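Local coordinates for triosephosphate isomerase (Trichomonas vaginalis, PDB 4O4V), which probably catalyses the interconversion of D-glyceraldehyde 3-phosphate and dihydroxyacetone phosphate, a step of glycolysis and gluconeogenesis, as a homodimer, at residues A62-T67 / S95-I100; P48-K53 / W58-E63. All coordinates share one frame; numbering follows the deposited sequence. Where two conformers were deposited one is given.

Both contacts belong to one (beta/alpha)8 barrel and meet at strand 59-62, with their centres about 18 Å apart. In chain order, helix 47-53 comes first, then strand 59-62, then the loop that follows it, and finally helix 95-99, which follows the neighbouring strand 89-92. Contact 2 lies further from the centre of the chain and packs the outer helix on its strand; contact 1 begins where that strand runs out. Ala-62 and Glu-63 occur in both pairs of segments, although neither carries the main packing. Each contact also has residues touching the second subunit, which places this part of the barrel at the dimer interface.

Contact 1 of 2, residues A62-T67 / S95-I100; sequences AENVFT and SERRDI
Where two successive strands of the TIM barrel end, Asn-64 from the loop after strand 59-62 stacks on Arg-97 of helix 95-99. The amide and guanidinium planes lie 23° apart, and the amide nitrogen sits over one guanidinium face. Asn-64 ND2 is 3.4 Å from Arg-97 NE and 3.6 Å from Arg-97 CZ, while Asn-64 CG lies 3.5 Å from Arg-97 NE. Since ND2 and NE are both donors, their closeness reflects layering of flat groups and not a hydrogen bond. The aliphatic part joins in, with Asn-64 CB 3.9 Å from Arg-97 CD, and the Glu-63 carbonyl oxygen stands more loosely beside that same methylene.

Torsions set up the crossing. The Asn-64 amide carbon is trans to the main-chain nitrogen (chi1 -176°), which lays the amide over the guanidinium; the arginine chain kinks at chi3 (63°), and the two side chains cross at about a right angle. Partners beyond the stack probably limit rotation of both groups: Lys-111 donates to Asn-64 OD1, and Glu-103 forms a salt bridge with Arg-97 NE. Arg-97 NH1 reaches Glu-76 and the carbonyl of Thr-74, both of the second subunit, whose Gly-75 N also binds Glu-63 OE1. Two carboxylates from different chains thus hold the buried guanidinium and would be expected to balance its charge. Such docking of the loop after the third strand into the neighbouring subunit, beside the helix after the fourth, is characteristic of the triosephosphate isomerase dimer.

Contact 2 of 2, residues P48-K53 / W58-E63; sequences PTLQQK and WKVSAE
Val-60 presents both of its methyl groups to helix 47-53, where Leu-50 and Gln-51 receive them. In the Leu-50 conformer described here, one of two deposited, Leu-50 CD2 lies 3.6 Å from Val-60 CG1, and Leu-50 CG comes to 3.7 Å from Val-60 CG2. The leucine and valine side chains run past one another in opposite directions, an apolar contact made along their flanks. Gln-51 adds a polar border: its OE1 rests 3.4 Å from Val-60 CG2, brought there by a bend at chi2 (69°), although its CB does not point at the strand.

This is the helix-on-strand layer of a beta-alpha-beta crossover, strand 37-41, helix 47-53 and strand 59-62, in the TIM barrel. No direct hydrogen bond joins the segments; two waters bridge them instead. One molecule donates to Gln-51 OE1 at 2.7 Å and accepts from Val-60 N at 3.0 Å, so the glutamine carbonyl is tied to the strand backbone. A second accepts from Gln-51 NE2 at 3.2 Å and from Lys-59 NZ at 3.1 Å, which links the amide nitrogen to a side chain of the strand.

Further out, Leu-50 packs on Ile-24 of helix 17-28 and Gln-51 on Ile-87, while Glu-88 pairs with Lys-59 NZ. In the strand itself, backbone hydrogen bonds join Lys-59 and Ser-61 with Val-40, and Ala-62 with Trp-89.

Contact 1 of 2, residues A62-T67 / S95-I100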
ATOM      1  N   ALA A  62      -7.801   7.811   3.897  1.00  6.50           N
ATOM      2  CA  ALA A  62      -6.706   6.892   3.632  1.00  6.75           C
ATOM      3  C   ALA A  62      -5.454   7.279   4.383  1.00  5.80           C
ATOM      4  O   ALA A  62      -5.325   8.403   4.896  1.00  6.62           O
ATOM      5  CB  ALA A  62      -6.415   6.849   2.137  1.00  8.01           C
ATOM      6  N   GLU A  63      -4.496   6.370   4.451  1.00  6.45           N
ATOM      7  CA  GLU A  63      -3.227   6.582   5.143  1.00  6.77           C
ATOM      8  C   GLU A  63      -2.073   6.919   4.195  1.00  6.72           C
ATOM      9  O   GLU A  63      -0.963   7.227   4.638  1.00  7.33           O
ATOM     10  CB  GLU A  63      -2.839   5.371   5.993  1.00  6.39           C
ATOM     11  CG  GLU A  63      -3.764   5.168   7.212  1.00  6.60           C
ATOM     12  CD  GLU A  63      -3.367   3.985   8.070  1.00  6.79           C
ATOM     13  OE1 GLU A  63      -2.222   3.518   7.997  1.00  7.76           O
ATOM     14  OE2 GLU A  63      -4.253   3.505   8.859  1.00  7.30           O
ATOM     15  N   ASN A  64      -2.348   6.851   2.900  1.00  6.61           N
ATOM     16  CA  ASN A  64      -1.384   7.088   1.827  1.00  7.23           C
ATOM     17  C   ASN A  64      -2.152   7.016   0.509  1.00  7.25           C
ATOM     18  O   ASN A  64      -3.230   6.416   0.467  1.00  7.71           O
ATOM     19  CB  ASN A  64      -0.283   6.018   1.840  1.00  7.55           C
ATOM     20  CG  ASN A  64       0.792   6.259   0.819  1.00  7.95           C
ATOM     21  OD1 ASN A  64       1.207   7.381   0.614  1.00  8.80           O
ATOM     22  ND2 ASN A  64       1.239   5.179   0.171  1.00  9.64           N
ATOM     23  N   VAL A  65      -1.563   7.535  -0.561  1.00  7.24           N
ATOM     24  CA  VAL A  65      -2.046   7.325  -1.934  1.00  8.20           C
ATOM     25  C   VAL A  65      -0.837   7.357  -2.845  1.00  8.20           C
ATOM     26  O   VAL A  65       0.228   7.872  -2.481  1.00  9.78           O
ATOM     27  CB  VAL A  65      -3.049   8.407  -2.405  1.00  9.64           C
ATOM     28  CG1 VAL A  65      -4.266   8.469  -1.551  1.00 12.96           C
ATOM     29  CG2 VAL A  65      -2.424   9.778  -2.480  1.00 11.12           C
ATOM     30  N   PHE A  66      -0.970   6.824  -4.052  1.00  8.83           N
ATOM     31  CA  PHE A  66       0.098   6.917  -5.040  1.00  8.45           C
ATOM     32  C   PHE A  66      -0.009   8.233  -5.844  1.00  8.34           C
ATOM     33  O   PHE A  66      -0.861   9.055  -5.585  1.00  9.57           O
ATOM     34  CB  PHE A  66       0.071   5.648  -5.925  1.00  8.84           C
ATOM     35  CG  PHE A  66       1.276   5.475  -6.789  1.00  9.12           C
ATOM     36  CD1 PHE A  66       2.551   5.381  -6.263  1.00  9.99           C
ATOM     37  CD2 PHE A  66       1.140   5.399  -8.175  1.00  9.33           C
ATOM     38  CE1 PHE A  66       3.642   5.222  -7.073  1.00 10.29           C
ATOM     39  CE2 PHE A  66       2.234   5.248  -8.973  1.00  9.99           C
ATOM     40  CZ  PHE A  66       3.471   5.168  -8.448  1.00 10.56           C
ATOM     41  N   THR A  67       0.905   8.446  -6.792  1.00  9.85           N
ATOM     42  CA  THR A  67       1.013   9.699  -7.552  1.00  9.48           C
ATOM     43  C   THR A  67       0.242   9.723  -8.867  1.00 10.31           C
ATOM     44  O   THR A  67       0.190  10.759  -9.522  1.00 11.73           O
ATOM     45  CB  THR A  67       2.464   9.937  -7.916  1.00 10.63           C
ATOM     46  OG1 THR A  67       2.952   8.727  -8.489  1.00 11.50           O
ATOM     47  CG2 THR A  67       3.310  10.348  -6.702  1.00 11.68           C
ATOM     48  N   SER A  95       5.843  10.162   9.073  1.00  7.43           N
ATOM     49  CA  SER A  95       7.212   9.769   9.399  1.00  7.54           C
ATOM     50  C   SER A  95       7.517   8.301   9.092  1.00  7.61           C
ATOM     51  O   SER A  95       8.637   7.983   8.697  1.00  8.25           O
ATOM     52  CB  SER A  95       7.525  10.078  10.865  1.00  9.40           C
ATOM     53  OG  SER A  95       6.737   9.334  11.766  1.00 11.18           O
ATOM     54  N   GLU A  96       6.564   7.404   9.337  1.00  7.54           N
ATOM     55  CA  GLU A  96       6.809   5.994   9.084  1.00  8.01           C
ATOM     56  C   GLU A  96       7.032   5.720   7.607  1.00  8.00           C
ATOM     57  O   GLU A  96       7.833   4.845   7.253  1.00  9.20           O
ATOM     58  CB  GLU A  96       5.650   5.183   9.690  1.00  8.24           C
ATOM     59  CG  GLU A  96       5.651   5.251  11.217  1.00  8.52           C
ATOM     60  CD  GLU A  96       4.321   5.059  11.878  1.00  8.67           C
ATOM     61  OE1 GLU A  96       3.320   4.671  11.237  1.00  8.51           O
ATOM     62  OE2 GLU A  96       4.267   5.299  13.122  1.00  9.94           O
ATOM     63  N   ARG A  97       6.323   6.426   6.744  1.00  7.72           N
ATOM     64  CA  ARG A  97       6.524   6.274   5.317  1.00  8.69           C
ATOM     65  C   ARG A  97       7.797   6.945   4.807  1.00  8.04           C
ATOM     66  O   ARG A  97       8.472   6.413   3.921  1.00  9.50           O
ATOM     67  CB  ARG A  97       5.309   6.713   4.524  1.00  8.54           C
ATOM     68  CG  ARG A  97       4.061   5.944   4.923  1.00  8.33           C
ATOM     69  CD  ARG A  97       3.031   5.850   3.814  1.00  8.51           C
ATOM     70  NE  ARG A  97       3.517   5.117   2.644  1.00  8.80           N
ATOM     71  CZ  ARG A  97       3.578   3.794   2.552  1.00  9.49           C
ATOM     72  NH1 ARG A  97       3.138   3.030   3.530  1.00  9.26           N
ATOM     73  NH2 ARG A  97       4.065   3.238   1.448  1.00 10.40           N
ATOM     74  N   ARG A  98       8.153   8.090   5.374  1.00  8.22           N
ATOM     75  CA  ARG A  98       9.404   8.757   5.017  1.00  9.46           C
ATOM     76  C   ARG A  98      10.570   7.888   5.439  1.00  9.99           C
ATOM     77  O   ARG A  98      11.575   7.788   4.730  1.00 11.83           O
ATOM     78  CB  ARG A  98       9.487  10.131   5.684  1.00  9.75           C
ATOM     79  CG  ARG A  98       8.497  11.137   5.144  1.00  8.74           C
ATOM     80  CD  ARG A  98       8.644  12.465   5.883  1.00  9.13           C
ATOM     81  NE  ARG A  98       7.758  13.548   5.479  1.00  8.10           N
ATOM     82  CZ  ARG A  98       8.091  14.563   4.699  1.00  8.28           C
ATOM     83  NH1 ARG A  98       9.246  14.578   4.045  1.00  9.15           N
ATOM     84  NH2 ARG A  98       7.252  15.569   4.567  1.00  9.38           N
ATOM     85  N   ASP A  99      10.485   7.294   6.616  1.00 10.80           N
ATOM     86  CA  ASP A  99      11.656   6.722   7.231  1.00 14.08           C
ATOM     87  C   ASP A  99      11.790   5.239   6.979  1.00 17.74           C
ATOM     88  O   ASP A  99      12.944   4.795   6.846  1.00 22.75           O
ATOM     89  CB  ASP A  99      11.677   7.073   8.747  1.00 18.43           C
ATOM     90  CG  ASP A  99      11.779   8.614   9.034  1.00 23.66           C
ATOM     91  OD1 ASP A  99      12.044   9.442   8.118  1.00 21.39           O
ATOM     92  OD2 ASP A  99      11.611   9.013  10.215  1.00 26.44           O
ATOM     93  N   ILE A 100      10.698   4.456   6.972  1.00 14.94           N
ATOM     94  CA  ILE A 100      10.727   3.013   6.729  1.00 15.93           C
ATOM     95  C   ILE A 100      10.538   2.694   5.247  1.00 15.62           C
ATOM     96  O   ILE A 100      11.272   1.873   4.663  1.00 17.68           O
ATOM     97  CB  ILE A 100       9.635   2.259   7.556  1.00 15.77           C
ATOM     98  CG1 ILE A 100       9.811   2.537   9.052  1.00 22.36           C
ATOM     99  CG2 ILE A 100       9.687   0.772   7.247  1.00 18.85           C
ATOM    100  CD1 ILE A 100       8.694   1.985   9.939  1.00 22.92           C
TER

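Contact 2 of 2, residues P48-K53 / W58-E63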
ATOM      1  N   PRO A  48     -13.505   0.404   2.920  1.00  8.60           N
ATOM      2  CA  PRO A  48     -14.921   0.236   2.571  1.00  9.85           C
ATOM      3  C   PRO A  48     -15.837   0.060   3.779  1.00  9.33           C
ATOM      4  O   PRO A  48     -16.908   0.640   3.836  1.00 10.49           O
ATOM      5  CB  PRO A  48     -14.916  -0.960   1.621  1.00 10.81           C
ATOM      6  CG  PRO A  48     -13.542  -0.918   1.004  1.00  9.72           C
ATOM      7  CD  PRO A  48     -12.648  -0.527   2.161  1.00  9.65           C
ATOM      8  N   THR A  49     -15.434  -0.811   4.698  0.53  8.29           N
ATOM      9  CA  THR A  49     -16.141  -1.057   5.959  0.53  9.23           C
ATOM     10  C   THR A  49     -16.377   0.258   6.663  0.53  8.88           C
ATOM     11  O   THR A  49     -17.487   0.577   7.100  0.53  8.95           O
ATOM     12  CB  THR A  49     -15.308  -1.950   6.911  0.53  7.97           C
ATOM     13  OG1 THR A  49     -15.165  -3.246   6.345  0.53 11.22           O
ATOM     14  CG2 THR A  49     -15.981  -2.117   8.247  0.53  9.19           C
ATOM     15  N   LEU A  50     -15.296   1.006   6.792  0.53  8.79           N
ATOM     16  CA  LEU A  50     -15.301   2.219   7.581  0.53  9.53           C
ATOM     17  C   LEU A  50     -16.223   3.279   6.955  0.53 10.08           C
ATOM     18  O   LEU A  50     -16.999   3.929   7.636  0.53 10.83           O
ATOM     19  CB  LEU A  50     -13.859   2.728   7.767  0.53 11.19           C
ATOM     20  CG  LEU A  50     -13.605   3.946   8.654  0.53 10.85           C
ATOM     21  CD1 LEU A  50     -14.054   3.722  10.063  0.53  9.47           C
ATOM     22  CD2 LEU A  50     -12.165   4.325   8.635  0.53  9.91           C
ATOM     23  N   GLN A  51     -16.162   3.422   5.640  1.00 10.19           N
ATOM     24  CA  GLN A  51     -17.004   4.330   4.918  1.00 12.07           C
ATOM     25  C   GLN A  51     -18.465   3.941   5.049  1.00 13.02           C
ATOM     26  O   GLN A  51     -19.332   4.823   5.217  1.00 14.20           O
ATOM     27  CB  GLN A  51     -16.567   4.440   3.455  1.00 11.57           C
ATOM     28  CG  GLN A  51     -17.424   5.400   2.620  1.00 13.56           C
ATOM     29  CD  GLN A  51     -17.239   6.853   2.995  1.00 12.63           C
ATOM     30  OE1 GLN A  51     -16.302   7.232   3.684  1.00 12.81           O
ATOM     31  NE2 GLN A  51     -18.157   7.693   2.532  1.00 17.95           N
ATOM     32  N   GLN A  52     -18.785   2.650   4.960  1.00 11.30           N
ATOM     33  CA  GLN A  52     -20.151   2.183   5.118  1.00 13.55           C
ATOM     34  C   GLN A  52     -20.706   2.418   6.515  1.00 12.80           C
ATOM     35  O   GLN A  52     -21.860   2.858   6.669  1.00 14.94           O
ATOM     36  CB  GLN A  52     -20.206   0.697   4.780  1.00 13.82           C
ATOM     37  N   LYS A  53     -19.913   2.161   7.548  1.00 11.29           N
ATOM     38  CA  LYS A  53     -20.425   2.041   8.905  1.00 11.23           C
ATOM     39  C   LYS A  53     -20.150   3.207   9.839  1.00 11.34           C
ATOM     40  O   LYS A  53     -20.850   3.356  10.834  1.00 12.22           O
ATOM     41  CB  LYS A  53     -19.901   0.771   9.533  1.00 11.83           C
ATOM     42  CG  LYS A  53     -20.388  -0.470   8.828  1.00 14.49           C
ATOM     43  CD  LYS A  53     -19.837  -1.751   9.453  1.00 18.21           C
ATOM     44  CE  LYS A  53     -20.395  -3.013   8.774  1.00 23.81           C
ATOM     45  NZ  LYS A  53     -19.933  -3.173   7.371  1.00 31.38           N
ATOM     46  N   TRP A  58     -18.543  12.360  10.892  1.00  9.51           N
ATOM     47  CA  TRP A  58     -17.091  12.265  10.779  1.00  9.22           C
ATOM     48  C   TRP A  58     -16.757  11.834   9.367  1.00  9.28           C
ATOM     49  O   TRP A  58     -17.637  11.400   8.604  1.00 12.57           O
ATOM     50  CB  TRP A  58     -16.575  11.256  11.778  1.00  9.33           C
ATOM     51  CG  TRP A  58     -16.744  11.611  13.222  1.00  8.56           C
ATOM     52  CD1 TRP A  58     -17.390  12.697  13.754  1.00  9.25           C
ATOM     53  CD2 TRP A  58     -16.202  10.896  14.332  1.00  8.59           C
ATOM     54  NE1 TRP A  58     -17.293  12.670  15.130  1.00  9.70           N
ATOM     55  CE2 TRP A  58     -16.558  11.572  15.514  1.00  9.29           C
ATOM     56  CE3 TRP A  58     -15.445   9.735  14.425  1.00  9.11           C
ATOM     57  CZ2 TRP A  58     -16.190  11.105  16.770  1.00 10.52           C
ATOM     58  CZ3 TRP A  58     -15.074   9.275  15.660  1.00  9.92           C
ATOM     59  CH2 TRP A  58     -15.437   9.946  16.818  1.00 11.09           C
ATOM     60  N   LYS A  59     -15.501  11.936   8.987  1.00  9.13           N
ATOM     61  CA  LYS A  59     -15.058  11.526   7.653  1.00  8.42           C
ATOM     62  C   LYS A  59     -13.944  10.504   7.725  1.00  7.82           C
ATOM     63  O   LYS A  59     -13.156  10.472   8.673  1.00  9.11           O
ATOM     64  CB  LYS A  59     -14.602  12.746   6.851  1.00 10.13           C
ATOM     65  CG  LYS A  59     -15.720  13.704   6.483  1.00 12.31           C
ATOM     66  CD  LYS A  59     -16.673  13.126   5.500  1.00 13.86           C
ATOM     67  CE  LYS A  59     -17.690  14.196   5.067  1.00 16.43           C
ATOM     68  NZ  LYS A  59     -18.682  13.671   4.103  1.00 23.17           N
ATOM     69  N   VAL A  60     -13.877   9.673   6.703  1.00  8.54           N
ATOM     70  CA  VAL A  60     -12.863   8.639   6.556  1.00  7.56           C
ATOM     71  C   VAL A  60     -11.670   9.174   5.773  1.00  7.84           C
ATOM     72  O   VAL A  60     -11.812   9.994   4.855  1.00  8.53           O
ATOM     73  CB  VAL A  60     -13.517   7.434   5.848  1.00  7.98           C
ATOM     74  CG1 VAL A  60     -12.523   6.322   5.601  1.00  9.48           C
ATOM     75  CG2 VAL A  60     -14.647   6.877   6.681  1.00  9.98           C
ATOM     76  N   SER A  61     -10.483   8.671   6.096  1.00  7.64           N
ATOM     77  CA  SER A  61      -9.255   9.001   5.397  1.00  6.58           C
ATOM     78  C   SER A  61      -8.437   7.774   5.067  1.00  6.79           C
ATOM     79  O   SER A  61      -8.358   6.820   5.839  1.00  7.15           O
ATOM     80  CB  SER A  61      -8.392   9.896   6.304  1.00  7.55           C
ATOM     81  OG  SER A  61      -7.196  10.330   5.688  1.00  7.42           O
ATOM     82  N   ALA A  62      -7.801   7.811   3.897  1.00  6.50           N
ATOM     83  CA  ALA A  62      -6.706   6.892   3.632  1.00  6.75           C
ATOM     84  C   ALA A  62      -5.454   7.279   4.383  1.00  5.80           C
ATOM     85  O   ALA A  62      -5.325   8.403   4.896  1.00  6.62           O
ATOM     86  CB  ALA A  62      -6.415   6.849   2.137  1.00  8.01           C
ATOM     87  N   GLU A  63      -4.496   6.370   4.451  1.00  6.45           N
ATOM     88  CA  GLU A  63      -3.227   6.582   5.143  1.00  6.77           C
ATOM     89  C   GLU A  63      -2.073   6.919   4.195  1.00  6.72           C
ATOM     90  O   GLU A  63      -0.963   7.227   4.638  1.00  7.33           O
ATOM     91  CB  GLU A  63      -2.839   5.371   5.993  1.00  6.39           C
ATOM     92  CG  GLU A  63      -3.764   5.168   7.212  1.00  6.60           C
ATOM     93  CD  GLU A  63      -3.367   3.985   8.070  1.00  6.79           C
ATOM     94  OE1 GLU A  63      -2.222   3.518   7.997  1.00  7.76           O
ATOM     95  OE2 GLU A  63      -4.253   3.505   8.859  1.00  7.30           O
TER
HETATM   96  O   HOH W   1     -16.111   9.667   4.749  1.00 11.71           O
HETATM   97  O   HOH W   2     -18.040  10.880   2.877  1.00 29.97           O